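Local coordinates for conserved hypothetical protein (Chlorobium tepidum TLS, PDB 1T6S) that probably takes part in chromosome partitioning during cell division, as the ScpB subunit of the SMC-containing segregation and condensation complex, at residues A[133-138]-A[150-156]; A[98-102]-A[114-118]; A[5-9]-A[43-48]. One frame throughout, in Å; residues are numbered along the deposited sequence.

Contact 1: residues A[133-138]-A[150-156]; sequences GLIEVR and YGTTEVF. With NO3 (nitrate ion), chain N.
Arg138 meets Thr152 end-on, with both terminal nitrogens directed at one backbone oxygen: NH1 lies 3.3 Å and NH2 3.2 Å from Thr152 O. That oxygen sits a little out of the guanidinium plane. The bend at chi2 (-102°) folds the arginine back across the hairpin, with Gly151 CA over the centre of one guanidinium face. Gly151, having no side chain, leaves room for the Arg138 head to lie this close. At the guanidinium edge, Glu136 OE1 forms a salt bridge 3.0 Å from NH1, while a water at the rim receives a weak bond from NH2 and also meets Thr152 OG1. Replacing Arg138 by a leucine would probably leave Thr152 O without its two guanidinium donors and Glu136 without its charge partner.

Behind this grip the strands run antiparallel. Glu136 and Gly151 form the hydrogen-bonded pair, joined by two 2.9 Å bonds, Glu136 N to Gly151 O and Gly151 N to Glu136 O. In the flanking non-hydrogen-bonded pair, Val137 CG2 rests 3.9 Å from Tyr150 CE2. Ile135 turns toward Leu100 and Val103 of helix 87-106. Thr153 closes the end. With OG1 lodged between backbone N and carbonyl carbon (chi1 62°), it donates to an in-plane lone pair of Gly133 O at 2.6 Å and accepts from Phe156 N, N-capping helix 154-159. Gly133, with positive phi, ends the preceding helix in a Schellman motif. A nitrate, probably from the crystallisation liquor, lies beside Thr152 and Phe156 and is also bonded by Ser93 and Gln89 of the second subunit.

The wing hairpin is thus held together largely through backbone carbonyls: one hydroxyl links a helix end to a helix start, and one arginine gathers a carbonyl and a carboxylate.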
# COMPACT_ATOMS: atom_id res chain seq x y z
N GLY A 133 -7.00 -5.69 5.08
CA GLY A 133 -7.74 -4.52 5.53
C GLY A 133 -7.71 -3.32 4.60
O GLY A 133 -8.09 -2.22 5.01
N LEU A 134 -7.30 -3.51 3.35
CA LEU A 134 -7.23 -2.40 2.38
C LEU A 134 -8.57 -2.08 1.72
O LEU A 134 -8.77 -0.98 1.21
CB LEU A 134 -6.19 -2.71 1.31
CG LEU A 134 -4.80 -2.92 1.91
CD1 LEU A 134 -3.82 -3.36 0.85
CD2 LEU A 134 -4.35 -1.60 2.57
N ILE A 135 -9.47 -3.06 1.68
CA ILE A 135 -10.80 -2.84 1.11
C ILE A 135 -11.79 -3.44 2.11
O ILE A 135 -11.41 -4.18 3.01
CB ILE A 135 -10.99 -3.53 -0.28
CG1 ILE A 135 -10.76 -5.04 -0.15
CG2 ILE A 135 -10.04 -2.89 -1.32
CD1 ILE A 135 -11.05 -5.84 -1.45
N GLU A 136 -13.07 -3.13 1.91
CA GLU A 136 -14.12 -3.62 2.76
C GLU A 136 -15.43 -3.61 1.97
O GLU A 136 -15.51 -3.02 0.89
CB GLU A 136 -14.28 -2.68 3.97
CG GLU A 136 -14.64 -1.26 3.55
CD GLU A 136 -14.75 -0.32 4.72
OE1 GLU A 136 -14.94 0.90 4.49
OE2 GLU A 136 -14.64 -0.80 5.88
N VAL A 137 -16.45 -4.25 2.52
CA VAL A 137 -17.76 -4.28 1.86
C VAL A 137 -18.48 -2.95 2.08
O VAL A 137 -18.48 -2.42 3.19
CB VAL A 137 -18.64 -5.42 2.43
CG1 VAL A 137 -20.07 -5.32 1.89
CG2 VAL A 137 -18.03 -6.77 2.07
N ARG A 138 -19.10 -2.42 1.03
CA ARG A 138 -19.84 -1.16 1.11
C ARG A 138 -21.34 -1.43 1.01
O ARG A 138 -22.15 -0.54 1.24
CB ARG A 138 -19.47 -0.23 -0.04
CG ARG A 138 -18.19 0.54 0.14
CD ARG A 138 -18.46 1.98 0.56
NE ARG A 138 -17.31 2.83 0.20
CZ ARG A 138 -16.12 2.77 0.80
NH1 ARG A 138 -15.92 1.91 1.79
NH2 ARG A 138 -15.14 3.55 0.38
N TYR A 150 -17.43 -3.55 -3.13
CA TYR A 150 -16.28 -3.20 -2.30
C TYR A 150 -15.82 -1.77 -2.46
O TYR A 150 -16.09 -1.13 -3.47
CB TYR A 150 -15.10 -4.14 -2.58
CG TYR A 150 -15.43 -5.59 -2.37
CD1 TYR A 150 -16.01 -6.36 -3.39
CD2 TYR A 150 -15.23 -6.19 -1.14
CE1 TYR A 150 -16.37 -7.69 -3.17
CE2 TYR A 150 -15.58 -7.51 -0.92
CZ TYR A 150 -16.16 -8.25 -1.93
OH TYR A 150 -16.52 -9.55 -1.67
N GLY A 151 -15.12 -1.27 -1.44
CA GLY A 151 -14.60 0.08 -1.47
C GLY A 151 -13.31 0.08 -0.67
O GLY A 151 -13.04 -0.88 0.04
N THR A 152 -12.49 1.13 -0.79
CA THR A 152 -11.24 1.20 -0.06
C THR A 152 -11.54 1.55 1.41
O THR A 152 -12.64 1.98 1.72
CB THR A 152 -10.27 2.25 -0.68
OG1 THR A 152 -10.97 3.49 -0.87
CG2 THR A 152 -9.72 1.76 -2.03
N THR A 153 -10.55 1.39 2.28
CA THR A 153 -10.71 1.64 3.72
C THR A 153 -9.86 2.82 4.22
O THR A 153 -8.91 3.23 3.56
CB THR A 153 -10.28 0.41 4.52
OG1 THR A 153 -8.89 0.14 4.28
CG2 THR A 153 -11.11 -0.81 4.13
N GLU A 154 -10.21 3.36 5.40
CA GLU A 154 -9.44 4.48 5.97
C GLU A 154 -8.05 3.93 6.26
O GLU A 154 -7.07 4.68 6.32
CB GLU A 154 -10.07 5.00 7.27
CG GLU A 154 -9.66 6.45 7.61
CD GLU A 154 -10.24 7.44 6.63
OE1 GLU A 154 -9.68 8.54 6.46
OE2 GLU A 154 -11.29 7.13 6.02
N VAL A 155 -7.98 2.62 6.44
CA VAL A 155 -6.72 1.95 6.68
C VAL A 155 -5.83 2.13 5.44
O VAL A 155 -4.63 2.42 5.55
CB VAL A 155 -6.93 0.46 6.91
CG1 VAL A 155 -5.59 -0.22 7.20
CG2 VAL A 155 -7.91 0.25 8.06
N PHE A 156 -6.43 1.96 4.27
CA PHE A 156 -5.71 2.14 3.01
C PHE A 156 -5.30 3.61 2.87
O PHE A 156 -4.15 3.92 2.58
CB PHE A 156 -6.58 1.78 1.79
CG PHE A 156 -6.07 2.38 0.49
CD1 PHE A 156 -4.89 1.92 -0.09
CD2 PHE A 156 -6.76 3.42 -0.12
CE1 PHE A 156 -4.41 2.51 -1.28
CE2 PHE A 156 -6.29 4.01 -1.29
CZ PHE A 156 -5.11 3.55 -1.87
N NO3 N . -9.80 6.10 -2.49
O1 NO3 N . -9.28 7.20 -2.78
O2 NO3 N . -10.90 6.12 -1.99
O3 NO3 N . -9.16 5.09 -2.73
O HOH W 1 -12.78 4.98 0.64

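Contact 2: residues A[98-102]-A[114-118]; sequences EVLAV and IQQIR
Arg118 reaches across from helix 111-118 to lay its guanidinium over Val99 and turn an edge to Glu98 of helix 87-106. CB already points at the other helix, but contact begins at CG. The first torsion (chi1 -74°) sets CG opposite the carbonyl carbon, where it meets Val102 CG2 at 3.9 Å. CD continues to Val99 CG2 at 3.8 Å, and a bend at chi3 then lays the head across that methyl. Val99 CG2 sits above one guanidinium face, away from the centre of the group, and comes within 3.3 Å of NH1. NE and CZ pass over the same methyl. At the tip NH2 finds Glu98 OE2 at 3.6 Å, a loose salt bridge: the carboxylate oxygen lies in the guanidinium plane at its edge, but the two flat groups are turned 70° apart.

Beside the arginine the contact is aliphatic. Val102 CG1 touches both isoleucines, 4.1 Å from Ile114 CG1 and 4.0 Å from Ile117 CD1, and the Val102 and Ile117 side chains run antiparallel alongside one another. Val99 CG1 adds a longer touch on Ile114 CG2, and its side chain also meets Ser125, Ile126 and Leu129 of helix 125-131.

The short helical segments cross steeply, at 111°. Helix 87-106, strand 109-110, helices 111-118 and 125-131 and the following hairpin come in the chain order of a winged helix-turn-helix, and this contact packs its first helix against its second.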
# COMPACT_ATOMS: atom_id res chain seq x y z
N GLU A 98 -3.40 -3.60 -9.17
CA GLU A 98 -4.38 -3.30 -10.23
C GLU A 98 -5.83 -3.41 -9.71
O GLU A 98 -6.65 -2.55 -9.98
CB GLU A 98 -4.22 -4.25 -11.43
CG GLU A 98 -3.00 -3.96 -12.31
CD GLU A 98 -2.90 -4.87 -13.55
OE1 GLU A 98 -1.99 -4.65 -14.38
OE2 GLU A 98 -3.71 -5.82 -13.69
N VAL A 99 -6.12 -4.48 -8.97
CA VAL A 99 -7.46 -4.65 -8.44
C VAL A 99 -7.73 -3.49 -7.44
O VAL A 99 -8.79 -2.86 -7.47
CB VAL A 99 -7.65 -6.04 -7.76
CG1 VAL A 99 -8.99 -6.11 -7.02
CG2 VAL A 99 -7.59 -7.14 -8.82
N LEU A 100 -6.75 -3.20 -6.58
CA LEU A 100 -6.88 -2.11 -5.62
C LEU A 100 -7.18 -0.80 -6.33
O LEU A 100 -7.99 0.01 -5.88
CB LEU A 100 -5.58 -1.91 -4.84
CG LEU A 100 -5.74 -1.76 -3.32
CD1 LEU A 100 -4.42 -1.30 -2.71
CD2 LEU A 100 -6.86 -0.82 -3.00
N ALA A 101 -6.49 -0.59 -7.45
CA ALA A 101 -6.65 0.60 -8.27
C ALA A 101 -8.07 0.68 -8.84
O ALA A 101 -8.67 1.75 -8.85
CB ALA A 101 -5.63 0.59 -9.42
N VAL A 102 -8.58 -0.46 -9.32
CA VAL A 102 -9.93 -0.52 -9.88
C VAL A 102 -10.97 -0.20 -8.80
O VAL A 102 -11.94 0.53 -9.05
CB VAL A 102 -10.23 -1.91 -10.50
CG1 VAL A 102 -11.68 -1.98 -11.00
CG2 VAL A 102 -9.27 -2.18 -11.67
N ILE A 114 -15.36 -5.79 -11.51
CA ILE A 114 -13.90 -5.64 -11.56
C ILE A 114 -13.36 -6.52 -12.69
O ILE A 114 -12.48 -6.10 -13.46
CB ILE A 114 -13.25 -6.08 -10.22
CG1 ILE A 114 -13.60 -5.07 -9.11
CG2 ILE A 114 -11.72 -6.21 -10.40
CD1 ILE A 114 -13.38 -5.58 -7.70
N GLN A 115 -13.89 -7.73 -12.78
CA GLN A 115 -13.48 -8.65 -13.84
C GLN A 115 -13.70 -8.04 -15.23
O GLN A 115 -12.80 -8.07 -16.07
CB GLN A 115 -14.24 -9.97 -13.69
CG GLN A 115 -13.94 -10.97 -14.78
CD GLN A 115 -14.66 -12.28 -14.56
OE1 GLN A 115 -15.89 -12.31 -14.40
NE2 GLN A 115 -13.91 -13.38 -14.56
N GLN A 116 -14.89 -7.49 -15.45
CA GLN A 116 -15.23 -6.87 -16.73
C GLN A 116 -14.22 -5.77 -17.12
O GLN A 116 -13.72 -5.73 -18.24
CB GLN A 116 -16.63 -6.24 -16.67
CG GLN A 116 -17.75 -7.22 -16.40
CD GLN A 116 -18.08 -8.07 -17.61
OE1 GLN A 116 -18.75 -9.11 -17.50
NE2 GLN A 116 -17.62 -7.63 -18.79
N ILE A 117 -13.95 -4.87 -16.18
CA ILE A 117 -13.02 -3.76 -16.39
C ILE A 117 -11.59 -4.23 -16.69
O ILE A 117 -10.93 -3.70 -17.58
CB ILE A 117 -13.02 -2.82 -15.14
CG1 ILE A 117 -14.39 -2.16 -14.98
CG2 ILE A 117 -11.95 -1.75 -15.27
CD1 ILE A 117 -14.66 -1.60 -13.60
N ARG A 118 -11.12 -5.23 -15.95
CA ARG A 118 -9.78 -5.79 -16.10
C ARG A 118 -9.64 -6.84 -17.21
O ARG A 118 -8.65 -6.86 -17.93
CB ARG A 118 -9.34 -6.47 -14.80
CG ARG A 118 -8.97 -5.54 -13.66
CD ARG A 118 -8.49 -6.34 -12.46
NE ARG A 118 -7.15 -6.93 -12.63
CZ ARG A 118 -6.81 -8.14 -12.19
NH1 ARG A 118 -7.71 -8.89 -11.57
NH2 ARG A 118 -5.56 -8.57 -12.30

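Contact 3: residues A[5-9]-A[43-48]; sequences RQQLL and EAVDEL
The Arg5 guanidinium presents one face to Glu47 and Leu9 together. Glu47 OE1 sits over that face, 3.0 Å from Arg5 NH2 and 3.1 Å from Arg5 NE, so the salt bridge is made from above the plane and not through the N-H edge. The carboxylate stands nearly upright on the guanidinium, the two planes 83° apart. Leu9 CD2 lies on the same side, 4.2 Å above the plane and nearer its border. Ala44 CB approaches NH1 obliquely. The arginine arrives there by a bend at chi2 (-97°), which swings its head from the flank of helix 2-18 toward helix 38-55. Glu47, extended beyond CG, reaches out to meet it.

Leu9 fills the space between the helices. Its CD1 presses on Ala44 CB at 3.4 Å, tighter than usual for two carbons, and CD2 lies against the carboxylate carbon, 3.3 Å from Glu47 CD. CG meets Leu48 CD2 at 3.8 Å, the two leucines lying side by side and pointing opposite ways. Gln6 OE1 is a distant neighbour of Glu47 OE2, and Gln6 NE2 is bonded to Gln2 O in its own helix.

The small Ala44 lets Leu9 come so close, and the segments cross almost perpendicularly, at 83°. Deeper in, Ala44 also touches Leu12, while Leu48 touches Ile61 of strand 59-64. The three helices followed by a two-stranded hairpin are consistent with a winged helix, its first and third helices meeting here.

Chemically, a buried leucine does the packing and a partly exposed ion pair lies beside it. With OE1 above the guanidinium face and no N-H aimed squarely at it, the pair probably contributes mainly through electrostatics.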
# COMPACT_ATOMS: atom_id res chain seq x y z
N ARG A 5 43.54 10.69 6.88
CA ARG A 5 42.77 10.73 5.64
C ARG A 5 42.18 9.33 5.40
O ARG A 5 40.99 9.19 5.10
CB ARG A 5 43.68 11.17 4.48
CG ARG A 5 42.96 11.64 3.19
CD ARG A 5 42.85 10.53 2.15
NE ARG A 5 42.45 11.03 0.82
CZ ARG A 5 41.25 11.53 0.52
NH1 ARG A 5 40.31 11.61 1.44
NH2 ARG A 5 40.99 11.94 -0.72
N GLN A 6 42.99 8.29 5.59
CA GLN A 6 42.52 6.93 5.35
C GLN A 6 41.42 6.51 6.33
O GLN A 6 40.48 5.81 5.96
CB GLN A 6 43.68 5.93 5.44
CG GLN A 6 44.93 6.39 4.70
CD GLN A 6 44.64 6.92 3.30
OE1 GLN A 6 44.09 6.20 2.45
NE2 GLN A 6 45.01 8.18 3.05
N GLN A 7 41.54 6.95 7.58
CA GLN A 7 40.55 6.62 8.59
C GLN A 7 39.24 7.37 8.28
O GLN A 7 38.15 6.82 8.43
CB GLN A 7 41.07 7.00 9.98
CG GLN A 7 40.10 6.72 11.11
CD GLN A 7 39.80 5.24 11.31
OE1 GLN A 7 38.93 4.89 12.11
NE2 GLN A 7 40.52 4.37 10.61
N LEU A 8 39.36 8.61 7.83
CA LEU A 8 38.20 9.41 7.48
C LEU A 8 37.51 8.75 6.28
O LEU A 8 36.28 8.74 6.17
CB LEU A 8 38.63 10.82 7.08
CG LEU A 8 37.91 12.03 7.66
CD1 LEU A 8 38.22 13.19 6.74
CD2 LEU A 8 36.39 11.83 7.77
N LEU A 9 38.32 8.21 5.37
CA LEU A 9 37.78 7.57 4.19
C LEU A 9 37.01 6.31 4.63
O LEU A 9 35.90 6.06 4.15
CB LEU A 9 38.90 7.22 3.21
CG LEU A 9 38.69 7.61 1.73
CD1 LEU A 9 38.38 9.10 1.60
CD2 LEU A 9 39.95 7.28 0.94
N GLU A 43 35.45 13.99 -3.87
CA GLU A 43 36.82 13.52 -4.11
C GLU A 43 37.13 12.30 -3.25
O GLU A 43 37.85 11.40 -3.67
CB GLU A 43 37.80 14.65 -3.80
CG GLU A 43 39.07 14.68 -4.63
CD GLU A 43 39.78 16.04 -4.60
OE1 GLU A 43 40.28 16.44 -3.51
OE2 GLU A 43 39.82 16.72 -5.66
N ALA A 44 36.59 12.27 -2.03
CA ALA A 44 36.81 11.14 -1.13
C ALA A 44 36.02 9.96 -1.66
O ALA A 44 36.49 8.83 -1.66
CB ALA A 44 36.36 11.50 0.28
N VAL A 45 34.81 10.23 -2.13
CA VAL A 45 33.96 9.19 -2.68
C VAL A 45 34.61 8.61 -3.93
O VAL A 45 34.57 7.40 -4.13
CB VAL A 45 32.56 9.75 -3.00
CG1 VAL A 45 31.77 8.76 -3.83
CG2 VAL A 45 31.83 10.05 -1.70
N ASP A 46 35.19 9.47 -4.77
CA ASP A 46 35.87 9.01 -5.99
C ASP A 46 36.99 8.03 -5.65
O ASP A 46 37.15 7.01 -6.32
CB ASP A 46 36.46 10.18 -6.80
CG ASP A 46 35.40 11.08 -7.41
OD1 ASP A 46 34.25 10.65 -7.60
OD2 ASP A 46 35.73 12.25 -7.72
N GLU A 47 37.78 8.35 -4.62
CA GLU A 47 38.88 7.48 -4.21
C GLU A 47 38.37 6.09 -3.81
O GLU A 47 38.93 5.07 -4.21
CB GLU A 47 39.68 8.10 -3.05
CG GLU A 47 40.81 7.19 -2.53
CD GLU A 47 41.85 7.92 -1.67
OE1 GLU A 47 41.76 9.16 -1.52
OE2 GLU A 47 42.77 7.23 -1.16
N LEU A 48 37.29 6.06 -3.02
CA LEU A 48 36.72 4.78 -2.60
C LEU A 48 36.30 4.01 -3.86
O LEU A 48 36.64 2.83 -4.01
CB LEU A 48 35.50 5.01 -1.68
CG LEU A 48 35.75 5.58 -0.27
CD1 LEU A 48 34.43 5.83 0.45
CD2 LEU A 48 36.62 4.61 0.52

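Contacts 1 and 2 belong to one C-terminal winged-helix unit and touch through Leu100, whose methyls meet Leu134, Ile135, Thr152 and Phe156; residues of both also reach the second subunit. Contact 3 lies about 51 Å from contact 1 between centres, beyond the middle of the elongated chain, and meets no other subunit of the assembly. All three mix buried and exposed residues, but chemistry follows place. The wing hairpin of contact 1 is held by backbone and capping hydrogen bonds, whereas in contacts 2 and 3 the arginine-glutamate pair itself joins the two helices beside aliphatic packing, edge-on and long in 98-102/114-118, over the face and short in 5-9/43-48.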